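Local coordinates for protein Exo-poly-alpha-D-galacturonosidase (PDB 3JUR) that probably hydrolyses polygalacturonic acid, the backbone of pectin, as a family 28 glycosidase with a right-handed parallel beta-helix fold, at residues T71-L76 against N112-V117; V100-F105 against F195-N200. One frame throughout, in Å; residues are numbered along the deposited sequence.

Contact 1 (T71-L76 against N112-V117)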
loop_
_atom_site.group_PDB
_atom_site.type_symbol
_atom_site.label_atom_id
_atom_site.label_comp_id
_atom_site.label_asym_id
_atom_site.label_seq_id
_atom_site.Cartn_x
_atom_site.Cartn_y
_atom_site.Cartn_z
ATOM N N THR D 71 -32.666 25.849 41.470
ATOM C CA THR D 71 -33.995 25.247 41.401
ATOM C C THR D 71 -33.941 23.728 41.547
ATOM O O THR D 71 -32.919 23.099 41.254
ATOM C CB THR D 71 -34.735 25.612 40.070
ATOM O OG1 THR D 71 -35.967 24.887 39.982
ATOM C CG2 THR D 71 -33.886 25.280 38.857
ATOM N N GLY D 72 -35.052 23.151 42.001
ATOM C CA GLY D 72 -35.268 21.714 41.902
ATOM C C GLY D 72 -35.698 21.412 40.477
ATOM O O GLY D 72 -35.561 22.267 39.600
ATOM N N PRO D 73 -36.246 20.207 40.234
ATOM C CA PRO D 73 -36.608 19.810 38.872
ATOM C C PRO D 73 -37.635 20.755 38.239
ATOM O O PRO D 73 -38.488 21.298 38.934
ATOM C CB PRO D 73 -37.214 18.415 39.064
ATOM C CG PRO D 73 -37.705 18.413 40.465
ATOM C CD PRO D 73 -36.681 19.205 41.223
ATOM N N ILE D 74 -37.529 20.949 36.929
ATOM C CA ILE D 74 -38.462 21.789 36.176
ATOM C C ILE D 74 -39.381 20.891 35.369
ATOM O O ILE D 74 -38.911 20.036 34.608
ATOM C CB ILE D 74 -37.707 22.757 35.219
ATOM C CG1 ILE D 74 -36.907 23.796 36.016
ATOM C CG2 ILE D 74 -38.668 23.434 34.239
ATOM C CD1 ILE D 74 -35.831 24.496 35.203
ATOM N N HIS D 75 -40.685 21.076 35.547
ATOM C CA HIS D 75 -41.681 20.314 34.798
ATOM C C HIS D 75 -42.321 21.163 33.707
ATOM O O HIS D 75 -43.062 22.103 33.990
ATOM C CB HIS D 75 -42.734 19.714 35.740
ATOM C CG HIS D 75 -42.239 18.529 36.513
ATOM N ND1 HIS D 75 -43.054 17.784 37.339
ATOM C CD2 HIS D 75 -41.013 17.952 36.574
ATOM C CE1 HIS D 75 -42.349 16.809 37.887
ATOM N NE2 HIS D 75 -41.108 16.889 37.438
ATOM N N LEU D 76 -41.998 20.840 32.459
ATOM C CA LEU D 76 -42.551 21.547 31.313
ATOM C C LEU D 76 -43.971 21.065 31.020
ATOM O O LEU D 76 -44.381 19.998 31.472
ATOM C CB LEU D 76 -41.647 21.377 30.087
ATOM C CG LEU D 76 -40.231 21.951 30.207
ATOM C CD1 LEU D 76 -39.312 21.403 29.122
ATOM C CD2 LEU D 76 -40.234 23.480 30.194
ATOM N N ASN D 112 -39.603 6.728 39.747
ATOM C CA ASN D 112 -38.353 7.108 40.389
ATOM C C ASN D 112 -38.224 8.628 40.431
ATOM O O ASN D 112 -39.109 9.341 39.949
ATOM C CB ASN D 112 -37.166 6.483 39.637
ATOM C CG ASN D 112 -35.846 6.605 40.395
ATOM O OD1 ASN D 112 -35.806 6.577 41.629
ATOM N ND2 ASN D 112 -34.756 6.731 39.648
ATOM N N TYR D 113 -37.123 9.108 41.011
ATOM C CA TYR D 113 -36.801 10.531 41.071
ATOM C C TYR D 113 -37.052 11.210 39.733
ATOM O O TYR D 113 -36.739 10.653 38.671
ATOM C CB TYR D 113 -35.334 10.732 41.483
ATOM C CG TYR D 113 -35.032 10.369 42.927
ATOM C CD1 TYR D 113 -35.560 11.116 43.981
ATOM C CD2 TYR D 113 -34.208 9.285 43.235
ATOM C CE1 TYR D 113 -35.284 10.788 45.305
ATOM C CE2 TYR D 113 -33.920 8.947 44.557
ATOM C CZ TYR D 113 -34.467 9.701 45.590
ATOM O OH TYR D 113 -34.193 9.380 46.904
ATOM N N SER D 114 -37.625 12.408 39.789
ATOM C CA SER D 114 -37.856 13.211 38.591
ATOM C C SER D 114 -36.549 13.528 37.859
ATOM O O SER D 114 -35.553 13.878 38.497
ATOM C CB SER D 114 -38.564 14.517 38.959
ATOM O OG SER D 114 -38.687 15.366 37.827
ATOM N N PRO D 115 -36.544 13.404 36.517
ATOM C CA PRO D 115 -35.457 14.023 35.751
ATOM C C PRO D 115 -35.412 15.526 36.051
ATOM O O PRO D 115 -36.430 16.098 36.460
ATOM C CB PRO D 115 -35.871 13.776 34.302
ATOM C CG PRO D 115 -36.656 12.527 34.362
ATOM C CD PRO D 115 -37.433 12.611 35.650
ATOM N N LEU D 116 -34.251 16.152 35.856
ATOM C CA LEU D 116 -34.063 17.558 36.224
ATOM C C LEU D 116 -34.929 18.495 35.370
ATOM O O LEU D 116 -35.468 19.478 35.869
ATOM C CB LEU D 116 -32.577 17.964 36.189
ATOM C CG LEU D 116 -31.463 17.008 36.664
ATOM C CD1 LEU D 116 -30.163 17.776 36.865
ATOM C CD2 LEU D 116 -31.786 16.197 37.906
ATOM N N VAL D 117 -35.055 18.183 34.084
ATOM C CA VAL D 117 -36.027 18.852 33.216
ATOM C C VAL D 117 -36.912 17.748 32.641
ATOM O O VAL D 117 -36.416 16.804 32.031
ATOM C CB VAL D 117 -35.343 19.662 32.078
ATOM C CG1 VAL D 117 -36.378 20.432 31.277
ATOM C CG2 VAL D 117 -34.309 20.622 32.641
#
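Ile74 and Val117 form a parallel bridge that joins consecutive coils of the beta-helix, and around it the contact is at its tightest. The backbone N of Ile74 donates to O of Leu116 over 2.7 Å, with 167° at the hydrogen. That carbonyl oxygen also takes a CA-H...O contact from CA of Pro73. Both bridge side chains are buried and lean on Phe90, while CG1 of Val117, set across CB from the backbone N (chi1 -175°), meets CD1 of Leu76 at 3.8 Å.

The exposed His75 marks the looser side. Its CB leaves the other segment, yet the imidazole swings back so that NE2 donates to OG of Ser114 over 2.9 Å, the oxygen lying in the ring plane. OG donates to O of Pro115 and brushes CB of Pro73. An alanine in place of Ser114 would probably leave NE2 of His75 without this acceptor and the imidazole freer to turn.

The chemistry implies a fixed direction of donation: with its own hydrogen spent on Pro115 O, the serine hydroxyl meets the imidazole as an acceptor, which fits a histidine protonated at NE2, whatever the state of its other nitrogen.

Contact 2 (V100-F105 against F195-N200)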
loop_
_atom_site.group_PDB
_atom_site.type_symbol
_atom_site.label_atom_id
_atom_site.label_comp_id
_atom_site.label_asym_id
_atom_site.label_seq_id
_atom_site.Cartn_x
_atom_site.Cartn_y
_atom_site.Cartn_z
ATOM N N VAL D 100 -42.161 10.479 43.065
ATOM C CA VAL D 100 -41.722 9.688 41.916
ATOM C C VAL D 100 -42.582 9.969 40.680
ATOM O O VAL D 100 -43.777 10.230 40.795
ATOM C CB VAL D 100 -41.714 8.161 42.234
ATOM C CG1 VAL D 100 -40.610 7.825 43.226
ATOM C CG2 VAL D 100 -43.073 7.696 42.776
ATOM N N VAL D 101 -41.955 9.943 39.508
ATOM C CA VAL D 101 -42.660 10.128 38.236
ATOM C C VAL D 101 -42.375 8.952 37.303
ATOM O O VAL D 101 -41.417 8.207 37.520
ATOM C CB VAL D 101 -42.264 11.460 37.531
ATOM C CG1 VAL D 101 -42.625 12.660 38.393
ATOM C CG2 VAL D 101 -40.772 11.475 37.152
ATOM N N LEU D 102 -43.210 8.785 36.277
ATOM C CA LEU D 102 -42.966 7.789 35.239
ATOM C C LEU D 102 -41.678 8.134 34.516
ATOM O O LEU D 102 -41.536 9.228 33.969
ATOM C CB LEU D 102 -44.126 7.730 34.239
ATOM C CG LEU D 102 -43.978 6.815 33.014
ATOM C CD1 LEU D 102 -43.933 5.332 33.397
ATOM C CD2 LEU D 102 -45.115 7.073 32.040
ATOM N N THR D 103 -40.739 7.193 34.528
ATOM C CA THR D 103 -39.428 7.405 33.929
ATOM C C THR D 103 -38.806 6.061 33.521
ATOM O O THR D 103 -39.511 5.047 33.402
ATOM C CB THR D 103 -38.495 8.272 34.857
ATOM O OG1 THR D 103 -37.325 8.690 34.136
ATOM C CG2 THR D 103 -38.084 7.526 36.130
ATOM N N ARG D 104 -37.501 6.050 33.301
ATOM C CA ARG D 104 -36.837 4.857 32.813
ATOM C C ARG D 104 -35.419 4.800 33.366
ATOM O O ARG D 104 -34.763 5.832 33.500
ATOM C CB ARG D 104 -36.837 4.871 31.279
ATOM C CG ARG D 104 -37.083 3.510 30.655
ATOM C CD ARG D 104 -37.075 3.546 29.139
ATOM N NE ARG D 104 -38.423 3.448 28.594
ATOM C CZ ARG D 104 -38.730 2.856 27.444
ATOM N NH1 ARG D 104 -37.783 2.286 26.701
ATOM N NH2 ARG D 104 -39.991 2.828 27.039
ATOM N N PHE D 105 -34.951 3.607 33.715
ATOM C CA PHE D 105 -33.553 3.431 34.112
ATOM C C PHE D 105 -32.908 2.296 33.325
ATOM O O PHE D 105 -33.323 1.142 33.427
ATOM C CB PHE D 105 -33.414 3.184 35.622
ATOM C CG PHE D 105 -31.988 3.264 36.125
ATOM C CD1 PHE D 105 -31.482 4.457 36.628
ATOM C CD2 PHE D 105 -31.152 2.144 36.086
ATOM C CE1 PHE D 105 -30.175 4.537 37.096
ATOM C CE2 PHE D 105 -29.841 2.214 36.545
ATOM C CZ PHE D 105 -29.352 3.415 37.054
ATOM N N PHE D 195 -37.806 13.856 27.851
ATOM C CA PHE D 195 -39.114 13.999 27.228
ATOM C C PHE D 195 -39.695 12.599 27.128
ATOM O O PHE D 195 -39.124 11.730 26.461
ATOM C CB PHE D 195 -38.982 14.612 25.826
ATOM C CG PHE D 195 -38.307 15.957 25.812
ATOM C CD1 PHE D 195 -39.044 17.122 26.020
ATOM C CD2 PHE D 195 -36.929 16.061 25.594
ATOM C CE1 PHE D 195 -38.427 18.373 26.021
ATOM C CE2 PHE D 195 -36.302 17.310 25.590
ATOM C CZ PHE D 195 -37.057 18.469 25.811
ATOM N N TYR D 196 -40.816 12.376 27.802
ATOM C CA TYR D 196 -41.441 11.053 27.843
ATOM C C TYR D 196 -42.764 11.048 27.079
ATOM O O TYR D 196 -43.709 11.757 27.449
ATOM C CB TYR D 196 -41.649 10.600 29.291
ATOM C CG TYR D 196 -41.428 9.122 29.486
ATOM C CD1 TYR D 196 -40.213 8.639 29.983
ATOM C CD2 TYR D 196 -42.420 8.202 29.154
ATOM C CE1 TYR D 196 -39.998 7.271 30.154
ATOM C CE2 TYR D 196 -42.221 6.837 29.322
ATOM C CZ TYR D 196 -41.012 6.376 29.823
ATOM O OH TYR D 196 -40.820 5.024 29.974
ATOM N N ARG D 197 -42.809 10.251 26.010
ATOM C CA ARG D 197 -43.969 10.143 25.117
ATOM C C ARG D 197 -44.416 11.513 24.582
ATOM O O ARG D 197 -45.591 11.886 24.682
ATOM C CB ARG D 197 -45.136 9.408 25.797
ATOM C CG ARG D 197 -44.812 8.013 26.331
ATOM C CD ARG D 197 -46.093 7.258 26.698
ATOM N NE ARG D 197 -46.846 7.916 27.768
ATOM C CZ ARG D 197 -47.200 7.341 28.918
ATOM N NH1 ARG D 197 -46.887 6.076 29.168
ATOM N NH2 ARG D 197 -47.889 8.031 29.819
ATOM N N CYS D 198 -43.466 12.257 24.022
ATOM C CA CYS D 198 -43.737 13.606 23.540
ATOM C C CYS D 198 -43.682 13.689 22.021
ATOM O O CYS D 198 -43.047 12.865 21.369
ATOM C CB CYS D 198 -42.751 14.604 24.151
ATOM S SG CYS D 198 -42.888 14.775 25.927
ATOM N N ARG D 199 -44.355 14.699 21.479
ATOM C CA ARG D 199 -44.347 15.005 20.054
ATOM C C ARG D 199 -43.861 16.432 19.843
ATOM O O ARG D 199 -44.225 17.326 20.610
ATOM C CB ARG D 199 -45.763 14.878 19.482
ATOM C CG ARG D 199 -45.985 13.670 18.590
ATOM C CD ARG D 199 -47.451 13.544 18.151
ATOM N NE ARG D 199 -47.973 14.770 17.541
ATOM C CZ ARG D 199 -49.163 14.882 16.945
ATOM N NH1 ARG D 199 -49.978 13.836 16.852
ATOM N NH2 ARG D 199 -49.541 16.048 16.430
ATOM N N ASN D 200 -43.068 16.644 18.791
ATOM C CA ASN D 200 -42.599 17.983 18.386
ATOM C C ASN D 200 -41.754 18.642 19.470
ATOM O O ASN D 200 -42.228 19.517 20.212
ATOM C CB ASN D 200 -43.762 18.911 17.990
ATOM C CG ASN D 200 -44.766 18.245 17.067
ATOM O OD1 ASN D 200 -44.444 17.294 16.360
ATOM N ND2 ASN D 200 -45.995 18.746 17.075
#
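Leu102 holds CG opposite its backbone N (chi1 175°) and thereby lays its isobutyl group over one face of the Tyr196 ring, while a bend at chi3 (-105°) turns the guanidinium of Arg104 so that NE points at the phenol oxygen. The contact belongs to the parallel beta-helix of family 28: residues 195-200 run from the end of strand 193-196 into the turn that follows, and residues 100-105 lead into the antiparallel hairpin 103-112, which is inserted between coils and folds back against them.

Tyr196 is the centrepiece. CG of Leu102 sits 4.1 Å above the ring plane, displaced toward the rim, and CD2 of Leu102 approaches CE2 of Tyr196 at 4.0 Å. The same methyl also lies over a face of the Arg197 guanidinium, 3.5 Å from NH1, so one leucine is shared by an aromatic and a charged plane. Leu120 of the strand 117-120 packs on all three side chains, and NE of Arg197 makes a salt bridge to Asp121, just past that strand.

Further along the ring, CE1 lies against the backbone of Thr103 and OH reaches on toward Arg104. The phenol oxygen is gripped twice, since Glu109 of the hairpin also hydrogen-bonds to it. This carboxylate and Glu244 make long, weak ion pairs with the terminal nitrogens of Arg104. The hairpin is thus tied to the helix through both the face of one tyrosine ring and its hydroxyl. The arginine bonds through its guanidinium edge, its plane 63° from that of the ring, without stacking. Arg104 NE donates to Tyr196 OH over 3.2 Å, nearly straight, with the oxygen close to the guanidinium plane.

How the contacts relate
The two contacts illustrate how a beta-helix secures both its coils and the excursions between them. Their centres lie about 11 Å apart, on the same side of the chain's centre, and their segments alternate in the order 71-76, 100-105, 112-117, 195-200. Contact 1 joins one coil to the next, and contact 2 fastens the intervening hairpin to the coil after that; the strand 117-120 lies between the strands 68-75 and 193-196, pairing in parallel with both. The hairpin couples them directly, for the N of Val101 probably hydrogen-bonds to the O of Asn112. Three successive coils and the hairpin inserted between the first two are thus linked side by side.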